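Local structure of penicillin-binding protein 1A (5CXW) at residues A[102-107]-A[153-158]; A[110-115]-A[160-165]; A[260-265]-A[368-373]. The protein builds cell-wall peptidoglycan, its penicillin-sensitive transpeptidase domain, the part present here, cross-linking the peptides of glycan strands. All blocks are in the same frame, centred on the assembly; numbering follows the deposited sequence.

Contact 1. Residues A[102-107]-A[153-158]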
loop_
_atom_site.group_PDB
_atom_site.type_symbol
_atom_site.label_atom_id
_atom_site.label_comp_id
_atom_site.label_asym_id
_atom_site.label_seq_id
_atom_site.Cartn_x
_atom_site.Cartn_y
_atom_site.Cartn_z
ATOM N N PHE A 102 5.849 -8.031 -0.929
ATOM C CA PHE A 102 7.240 -7.784 -1.357
ATOM C C PHE A 102 8.119 -9.000 -1.172
ATOM O O PHE A 102 9.081 -9.177 -1.934
ATOM C CB PHE A 102 7.807 -6.520 -0.658
ATOM C CG PHE A 102 6.940 -5.348 -0.903
ATOM C CD1 PHE A 102 6.675 -4.938 -2.211
ATOM C CD2 PHE A 102 6.317 -4.682 0.118
ATOM C CE1 PHE A 102 5.809 -3.885 -2.473
ATOM C CE2 PHE A 102 5.450 -3.615 -0.150
ATOM C CZ PHE A 102 5.183 -3.226 -1.450
ATOM N N ALA A 103 7.812 -9.832 -0.177
ATOM C CA ALA A 103 8.464 -11.136 -0.091
ATOM C C ALA A 103 8.114 -11.994 -1.290
ATOM O O ALA A 103 8.924 -12.750 -1.823
ATOM C CB ALA A 103 8.154 -11.860 1.188
ATOM N N LEU A 104 6.882 -11.907 -1.746
ATOM C CA LEU A 104 6.489 -12.673 -2.934
ATOM C C LEU A 104 7.158 -12.177 -4.202
ATOM O O LEU A 104 7.659 -12.971 -5.027
ATOM C CB LEU A 104 4.979 -12.649 -3.057
ATOM C CG LEU A 104 4.390 -13.507 -4.169
ATOM C CD1 LEU A 104 4.798 -14.955 -4.151
ATOM C CD2 LEU A 104 2.882 -13.407 -4.171
ATOM N N VAL A 105 7.266 -10.849 -4.328
ATOM C CA VAL A 105 8.067 -10.295 -5.398
ATOM C C VAL A 105 9.464 -10.875 -5.383
ATOM O O VAL A 105 9.985 -11.345 -6.415
ATOM C CB VAL A 105 8.166 -8.742 -5.370
ATOM C CG1 VAL A 105 9.130 -8.243 -6.397
ATOM C CG2 VAL A 105 6.799 -8.094 -5.636
ATOM N N ALA A 106 10.105 -10.798 -4.228
ATOM C CA ALA A 106 11.481 -11.262 -4.098
ATOM C C ALA A 106 11.636 -12.742 -4.491
ATOM O O ALA A 106 12.611 -13.117 -5.157
ATOM C CB ALA A 106 11.971 -11.105 -2.675
ATOM N N ALA A 107 10.681 -13.549 -4.045
ATOM C CA ALA A 107 10.697 -14.955 -4.323
ATOM C C ALA A 107 10.611 -15.213 -5.824
ATOM O O ALA A 107 11.379 -16.003 -6.426
ATOM C CB ALA A 107 9.556 -15.639 -3.609
ATOM N N THR A 153 3.492 -17.744 9.306
ATOM C CA THR A 153 4.510 -18.793 9.440
ATOM C C THR A 153 5.064 -19.109 8.031
ATOM O O THR A 153 6.298 -19.173 7.810
ATOM C CB THR A 153 3.894 -20.033 10.066
ATOM O OG1 THR A 153 2.777 -20.417 9.282
ATOM C CG2 THR A 153 3.490 -19.795 11.517
ATOM N N SER A 154 4.171 -19.275 7.061
ATOM C CA SER A 154 4.586 -19.636 5.709
ATOM C C SER A 154 5.450 -18.542 5.088
ATOM O O SER A 154 6.457 -18.815 4.425
ATOM C CB SER A 154 3.322 -19.779 4.854
ATOM O OG SER A 154 2.420 -20.754 5.385
ATOM N N TYR A 155 5.060 -17.288 5.313
ATOM C CA TYR A 155 5.788 -16.133 4.734
ATOM C C TYR A 155 7.157 -15.965 5.426
ATOM O O TYR A 155 8.101 -15.506 4.804
ATOM C CB TYR A 155 4.902 -14.846 4.652
ATOM C CG TYR A 155 4.309 -14.872 3.264
ATOM C CD1 TYR A 155 3.268 -15.741 2.925
ATOM C CD2 TYR A 155 4.866 -14.144 2.256
ATOM C CE1 TYR A 155 2.820 -15.869 1.602
ATOM C CE2 TYR A 155 4.468 -14.240 0.937
ATOM C CZ TYR A 155 3.441 -15.103 0.596
ATOM O OH TYR A 155 3.081 -15.261 -0.708
ATOM N N TYR A 156 7.244 -16.254 6.726
ATOM C CA TYR A 156 8.561 -16.297 7.410
ATOM C C TYR A 156 9.454 -17.348 6.771
ATOM O O TYR A 156 10.617 -17.063 6.436
ATOM C CB TYR A 156 8.400 -16.582 8.893
ATOM C CG TYR A 156 8.981 -15.547 9.798
ATOM C CD1 TYR A 156 8.267 -14.436 10.121
ATOM C CD2 TYR A 156 10.241 -15.693 10.363
ATOM C CE1 TYR A 156 8.773 -13.452 10.946
ATOM C CE2 TYR A 156 10.740 -14.757 11.247
ATOM C CZ TYR A 156 10.012 -13.622 11.508
ATOM O OH TYR A 156 10.482 -12.684 12.427
ATOM N N ARG A 157 8.947 -18.563 6.551
ATOM C CA ARG A 157 9.727 -19.588 5.902
ATOM C C ARG A 157 10.093 -19.188 4.464
ATOM O O ARG A 157 11.194 -19.538 3.980
ATOM C CB ARG A 157 9.020 -20.957 5.890
ATOM C CG ARG A 157 8.851 -21.608 7.235
ATOM C CD ARG A 157 8.408 -23.048 7.068
ATOM N NE ARG A 157 8.424 -23.770 8.365
ATOM C CZ ARG A 157 7.419 -23.745 9.266
ATOM N NH1 ARG A 157 6.275 -23.180 9.011
ATOM N NH2 ARG A 157 7.576 -24.373 10.443
ATOM N N LEU A 158 9.175 -18.552 3.749
ATOM C CA LEU A 158 9.491 -18.143 2.407
ATOM C C LEU A 158 10.649 -17.116 2.413
ATOM O O LEU A 158 11.609 -17.244 1.616
ATOM C CB LEU A 158 8.306 -17.539 1.725
ATOM C CG LEU A 158 8.542 -17.066 0.302
ATOM C CD1 LEU A 158 8.999 -18.154 -0.663
ATOM C CD2 LEU A 158 7.274 -16.384 -0.209
#

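Contact 2. Residues A[110-115]-A[160-165]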
loop_
_atom_site.group_PDB
_atom_site.type_symbol
_atom_site.label_atom_id
_atom_site.label_comp_id
_atom_site.label_asym_id
_atom_site.label_seq_id
_atom_site.Cartn_x
_atom_site.Cartn_y
_atom_site.Cartn_z
ATOM N N GLN A 110 13.613 -14.770 -7.870
ATOM C CA GLN A 110 14.604 -15.813 -7.679
ATOM C C GLN A 110 14.185 -17.132 -8.248
ATOM O O GLN A 110 14.810 -18.145 -8.008
ATOM C CB GLN A 110 14.936 -15.956 -6.214
ATOM C CG GLN A 110 15.652 -14.761 -5.680
ATOM C CD GLN A 110 16.117 -14.901 -4.234
ATOM O OE1 GLN A 110 16.369 -16.011 -3.685
ATOM N NE2 GLN A 110 16.315 -13.739 -3.621
ATOM N N GLY A 111 13.053 -17.162 -8.932
ATOM C CA GLY A 111 12.580 -18.370 -9.575
ATOM C C GLY A 111 11.896 -19.311 -8.624
ATOM O O GLY A 111 11.908 -20.529 -8.809
ATOM N N ILE A 112 11.257 -18.742 -7.598
ATOM C CA ILE A 112 10.407 -19.456 -6.669
ATOM C C ILE A 112 8.979 -18.996 -7.018
ATOM O O ILE A 112 8.598 -17.833 -6.719
ATOM C CB ILE A 112 10.745 -19.183 -5.159
ATOM C CG1 ILE A 112 12.204 -19.552 -4.874
ATOM C CG2 ILE A 112 9.810 -19.949 -4.223
ATOM C CD1 ILE A 112 12.739 -19.010 -3.570
ATOM N N GLY A 113 8.198 -19.892 -7.600
ATOM C CA GLY A 113 6.940 -19.475 -8.164
ATOM C C GLY A 113 5.734 -19.713 -7.284
ATOM O O GLY A 113 5.861 -20.236 -6.149
ATOM N N LEU A 114 4.555 -19.407 -7.838
ATOM C CA LEU A 114 3.316 -19.432 -7.020
ATOM C C LEU A 114 2.971 -20.793 -6.474
ATOM O O LEU A 114 2.309 -20.888 -5.460
ATOM C CB LEU A 114 2.136 -18.829 -7.777
ATOM C CG LEU A 114 2.222 -17.381 -8.121
ATOM C CD1 LEU A 114 0.927 -16.928 -8.760
ATOM C CD2 LEU A 114 2.599 -16.459 -6.971
ATOM N N GLY A 115 3.441 -21.857 -7.129
ATOM C CA GLY A 115 3.183 -23.210 -6.695
ATOM C C GLY A 115 4.175 -23.802 -5.707
ATOM O O GLY A 115 4.012 -24.977 -5.321
ATOM N N LEU A 160 12.979 -16.794 4.671
ATOM C CA LEU A 160 14.223 -17.458 5.016
ATOM C C LEU A 160 14.828 -18.272 3.861
ATOM O O LEU A 160 16.070 -18.452 3.796
ATOM C CB LEU A 160 14.065 -18.280 6.268
ATOM C CG LEU A 160 13.764 -17.481 7.516
ATOM C CD1 LEU A 160 13.425 -18.481 8.612
ATOM C CD2 LEU A 160 14.833 -16.515 7.938
ATOM N N LYS A 161 13.997 -18.717 2.945
ATOM C CA LYS A 161 14.446 -19.471 1.765
ATOM C C LYS A 161 15.125 -18.553 0.754
ATOM O O LYS A 161 15.950 -19.009 -0.061
ATOM C CB LYS A 161 13.221 -20.073 1.113
ATOM C CG LYS A 161 13.406 -20.807 -0.211
ATOM C CD LYS A 161 14.148 -22.083 -0.062
ATOM C CE LYS A 161 13.992 -22.820 -1.402
ATOM N NZ LYS A 161 14.843 -24.017 -1.360
ATOM N N LEU A 162 14.758 -17.276 0.731
ATOM C CA LEU A 162 15.373 -16.369 -0.219
ATOM C C LEU A 162 16.876 -16.186 -0.029
ATOM O O LEU A 162 17.357 -16.067 1.107
ATOM C CB LEU A 162 14.793 -14.972 -0.060
ATOM C CG LEU A 162 13.265 -14.767 -0.247
ATOM C CD1 LEU A 162 12.901 -13.356 0.086
ATOM C CD2 LEU A 162 12.860 -15.126 -1.612
ATOM N N ASN A 163 17.597 -16.111 -1.130
ATOM C CA ASN A 163 18.946 -15.582 -1.118
ATOM C C ASN A 163 18.856 -14.152 -0.654
ATOM O O ASN A 163 18.084 -13.366 -1.219
ATOM C CB ASN A 163 19.533 -15.660 -2.510
ATOM C CG ASN A 163 19.715 -17.079 -2.973
ATOM O OD1 ASN A 163 20.046 -17.969 -2.174
ATOM N ND2 ASN A 163 19.628 -17.284 -4.273
ATOM N N GLY A 164 19.548 -13.853 0.445
ATOM C CA GLY A 164 19.487 -12.508 1.067
ATOM C C GLY A 164 18.494 -12.379 2.178
ATOM O O GLY A 164 18.485 -11.389 2.910
ATOM N N GLY A 165 17.575 -13.341 2.324
ATOM C CA GLY A 165 16.653 -13.332 3.463
ATOM C C GLY A 165 15.913 -11.994 3.578
ATOM O O GLY A 165 15.328 -11.514 2.621
#

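Contact 3. Residues A[260-265]-A[368-373]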
loop_
_atom_site.group_PDB
_atom_site.type_symbol
_atom_site.label_atom_id
_atom_site.label_comp_id
_atom_site.label_asym_id
_atom_site.label_seq_id
_atom_site.Cartn_x
_atom_site.Cartn_y
_atom_site.Cartn_z
ATOM N N LYS A 260 7.853 -7.807 -15.680
ATOM C CA LYS A 260 6.439 -7.969 -15.980
ATOM C C LYS A 260 5.902 -9.322 -15.534
ATOM O O LYS A 260 4.801 -9.413 -14.968
ATOM C CB LYS A 260 6.212 -7.780 -17.476
ATOM C CG LYS A 260 4.779 -8.143 -17.939
ATOM C CD LYS A 260 4.490 -7.702 -19.344
ATOM C CE LYS A 260 3.126 -8.133 -19.866
ATOM N NZ LYS A 260 1.990 -7.672 -19.054
ATOM N N ALA A 261 6.632 -10.398 -15.860
ATOM C CA ALA A 261 6.154 -11.748 -15.546
ATOM C C ALA A 261 6.003 -11.919 -14.025
ATOM O O ALA A 261 5.026 -12.548 -13.556
ATOM C CB ALA A 261 7.023 -12.825 -16.140
ATOM N N VAL A 262 6.930 -11.336 -13.275
ATOM C CA VAL A 262 6.856 -11.364 -11.834
ATOM C C VAL A 262 5.657 -10.581 -11.352
ATOM O O VAL A 262 4.837 -11.095 -10.525
ATOM C CB VAL A 262 8.173 -10.837 -11.202
ATOM C CG1 VAL A 262 7.984 -10.589 -9.718
ATOM C CG2 VAL A 262 9.272 -11.807 -11.441
ATOM N N ALA A 263 5.539 -9.347 -11.777
ATOM C CA ALA A 263 4.460 -8.503 -11.284
ATOM C C ALA A 263 3.083 -9.136 -11.594
ATOM O O ALA A 263 2.178 -9.115 -10.756
ATOM C CB ALA A 263 4.532 -7.160 -11.933
ATOM N N ASP A 264 2.920 -9.680 -12.787
ATOM C CA ASP A 264 1.626 -10.250 -13.223
ATOM C C ASP A 264 1.272 -11.532 -12.422
ATOM O O ASP A 264 0.086 -11.834 -12.202
ATOM C CB ASP A 264 1.620 -10.470 -14.732
ATOM C CG ASP A 264 1.688 -9.118 -15.534
ATOM O OD1 ASP A 264 1.468 -8.004 -14.936
ATOM O OD2 ASP A 264 1.910 -9.212 -16.751
ATOM N N ASN A 265 2.288 -12.285 -11.993
ATOM C CA ASN A 265 2.074 -13.411 -11.083
ATOM C C ASN A 265 1.670 -12.946 -9.671
ATOM O O ASN A 265 0.797 -13.582 -9.011
ATOM C CB ASN A 265 3.270 -14.365 -11.010
ATOM C CG ASN A 265 3.222 -15.409 -12.092
ATOM O OD1 ASN A 265 2.553 -16.422 -11.947
ATOM N ND2 ASN A 265 3.934 -15.201 -13.165
ATOM N N THR A 368 2.680 -15.260 -17.191
ATOM C CA THR A 368 3.492 -16.270 -17.888
ATOM C C THR A 368 4.325 -16.970 -16.845
ATOM O O THR A 368 4.288 -16.561 -15.675
ATOM C CB THR A 368 4.386 -15.648 -18.976
ATOM O OG1 THR A 368 5.209 -14.621 -18.417
ATOM C CG2 THR A 368 3.485 -14.978 -20.041
ATOM N N GLU A 369 5.015 -18.050 -17.239
ATOM C CA GLU A 369 5.665 -18.932 -16.291
ATOM C C GLU A 369 6.778 -18.243 -15.503
ATOM O O GLU A 369 7.673 -17.643 -16.101
ATOM C CB GLU A 369 6.304 -20.077 -17.043
ATOM C CG GLU A 369 7.081 -21.041 -16.142
ATOM C CD GLU A 369 8.629 -20.875 -16.203
ATOM O OE1 GLU A 369 9.221 -21.046 -17.325
ATOM O OE2 GLU A 369 9.223 -20.671 -15.111
ATOM N N VAL A 370 6.716 -18.327 -14.168
ATOM C CA VAL A 370 7.814 -17.910 -13.305
ATOM C C VAL A 370 7.955 -18.979 -12.248
ATOM O O VAL A 370 6.972 -19.423 -11.651
ATOM C CB VAL A 370 7.570 -16.544 -12.608
ATOM C CG1 VAL A 370 8.775 -16.213 -11.671
ATOM C CG2 VAL A 370 7.395 -15.482 -13.695
ATOM N N GLY A 371 9.177 -19.474 -12.080
ATOM C CA GLY A 371 9.427 -20.575 -11.124
ATOM C C GLY A 371 8.697 -21.867 -11.497
ATOM O O GLY A 371 8.445 -22.719 -10.631
ATOM N N GLY A 372 8.323 -22.000 -12.761
ATOM C CA GLY A 372 7.593 -23.179 -13.252
ATOM C C GLY A 372 6.072 -23.069 -13.255
ATOM O O GLY A 372 5.408 -23.995 -13.723
ATOM N N TYR A 373 5.536 -21.965 -12.770
ATOM C CA TYR A 373 4.082 -21.765 -12.642
ATOM C C TYR A 373 3.639 -20.477 -13.324
ATOM O O TYR A 373 4.293 -19.404 -13.200
ATOM C CB TYR A 373 3.699 -21.727 -11.157
ATOM C CG TYR A 373 4.139 -22.981 -10.412
ATOM C CD1 TYR A 373 3.367 -24.144 -10.480
ATOM C CD2 TYR A 373 5.346 -23.035 -9.680
ATOM C CE1 TYR A 373 3.736 -25.295 -9.816
ATOM C CE2 TYR A 373 5.725 -24.216 -8.996
ATOM C CZ TYR A 373 4.927 -25.325 -9.085
ATOM O OH TYR A 373 5.331 -26.461 -8.414
#

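Contact 1. Residues A[102-107]-A[153-158]
Segment 102-107 meets the ring of Tyr155 at its edge: close to the ring plane lie the CB of Ala103 and the backbone N of Leu104. Ala103 CB comes to 4.1 Å from Tyr155 CD2, and the smallness of alanine suits a place where an aromatic edge presses on a helix. Leu104 reaches further along the ring; with CG anti to the backbone N (chi1 -175°), it straddles the phenol oxygen, CD1 and CD2 each 3.9 Å from Tyr155 OH. That hydroxyl is not lost among methyls, since it is hydrogen-bonded to the carbonyl of Ile143. One turn on, Leu158 spreads its two methyls over Ala107, CD1 standing 3.9 Å from Ala107 CB, another small residue against a branched one. Packing alone joins the two segments, whose axes approach to 10.4 Å at 39°. All five touching residues are buried. The side chain of Tyr155 lies about 8 Å from that of Ser97, probably the serine acylated in transpeptidation, and about 9 Å from the bound penicillin V. Helix 143-149 supplies Ala146 and Leu147 against Tyr155, while Val169 of helix 165-176 touches Ala103, placing the contact within the helical part of the transpeptidase domain.

Contact 2. Residues A[110-115]-A[160-165]
Gln110 stretches from the end of helix 100-109 to the backbone of Asn163 just beyond helix 152-161. Its CB points toward that loop, and the chain runs on extended through CG (chi2 -175°), carrying the amide to its target. There CD lies 3.6 Å from Asn163 N. OE1 accepts from Asn163 N at 2.8 Å, the donor lying in the carbonyl plane on a lone pair, while NE2 donates a hydrogen bond to Asn163 O at 3.0 Å, again on a lone pair, though that oxygen sits 18° out of the glutamine amide plane. OE1 also rests 3.4 Å from Asn163 CB. Glutamine suits the place because one amide can both accept and donate to a single residue. Beside the polar pair, Ile112 brings CD1 to 3.9 Å from Lys161 CG, and more loosely to 4.4 Å from Leu162 CD2. Gly111 takes the positive phi of the Schellman motif that ends the first helix; Leu162 opens a type II turn closed by Gly165 N to Leu162 O. Paired bonds on one amide restrict its rotation about chi3, and they satisfy both the N-H and the carbonyl of Asn163 at a solvent-facing turn, with aliphatic carbons packed beside them.

Contact 3. Residues A[260-265]-A[368-373]
This is a partly buried packing of a late loop against the first turns of helix 260-270, pinned by one side-chain hydrogen bond, well away from the active site. Asn265 is its polar anchor. ND2 donates to Thr368 O at 2.9 Å, approaching the carbonyl almost head-on (169°) and in the plane of its own amide, and also to Ala261 O at 2.9 Å within the helix. That carbonyl receives Asn265 N too, from the opposite face of its plane. OD1 accepts from Gly375 N, so an asparagine, using both ends of its amide, fits this buried place. Ala261 fills the adjoining space, its CB 3.4 Å from Thr368 OG1 and 3.6 Å from Val370 CG2. Val370 turns CG2 inward, beside the backbone N, and the same methyl lies 3.5 Å from Asn265 ND2. Leu108 of helix 100-109 backs this patch, touching Val262, Asn265 and Val370. Beyond Val370 the chain reverses, glycine at 371 and 372 readily taking the positive phi required; Val370 and Tyr373 pair their backbones across the turn, and Glu369 OE2 accepts from Gly372 N. The result is a type I' turn, the two-residue reversal favoured in tight beta hairpins, docked on a transpeptidase-domain helix.

How the contacts relate
From the N-terminal side, helix 100-109 supplies the first partner of contact 1, and the loop after it the first partner of contact 2. Helix 152-161 and its exit loop answer in the same order, each contact closing a loop of about 45 residues, so the two loops cross rather than nest. Ala107 O and Ile112 N, 3.0 Å apart and probably hydrogen-bonded, link contact 1 to contact 2 at the end of helix 100-109, and Leu162 packs on Ala106 and Ala107. Contact 3 follows in series, closing a long excursion by bringing residues 368-373 back to helix 260-270. Val105 O packs on Val262 CG1, joining contacts 1 and 3; Leu114 touches Asn265, and Tyr373 lies on Gly113 and Gly115, linking contacts 2 and 3.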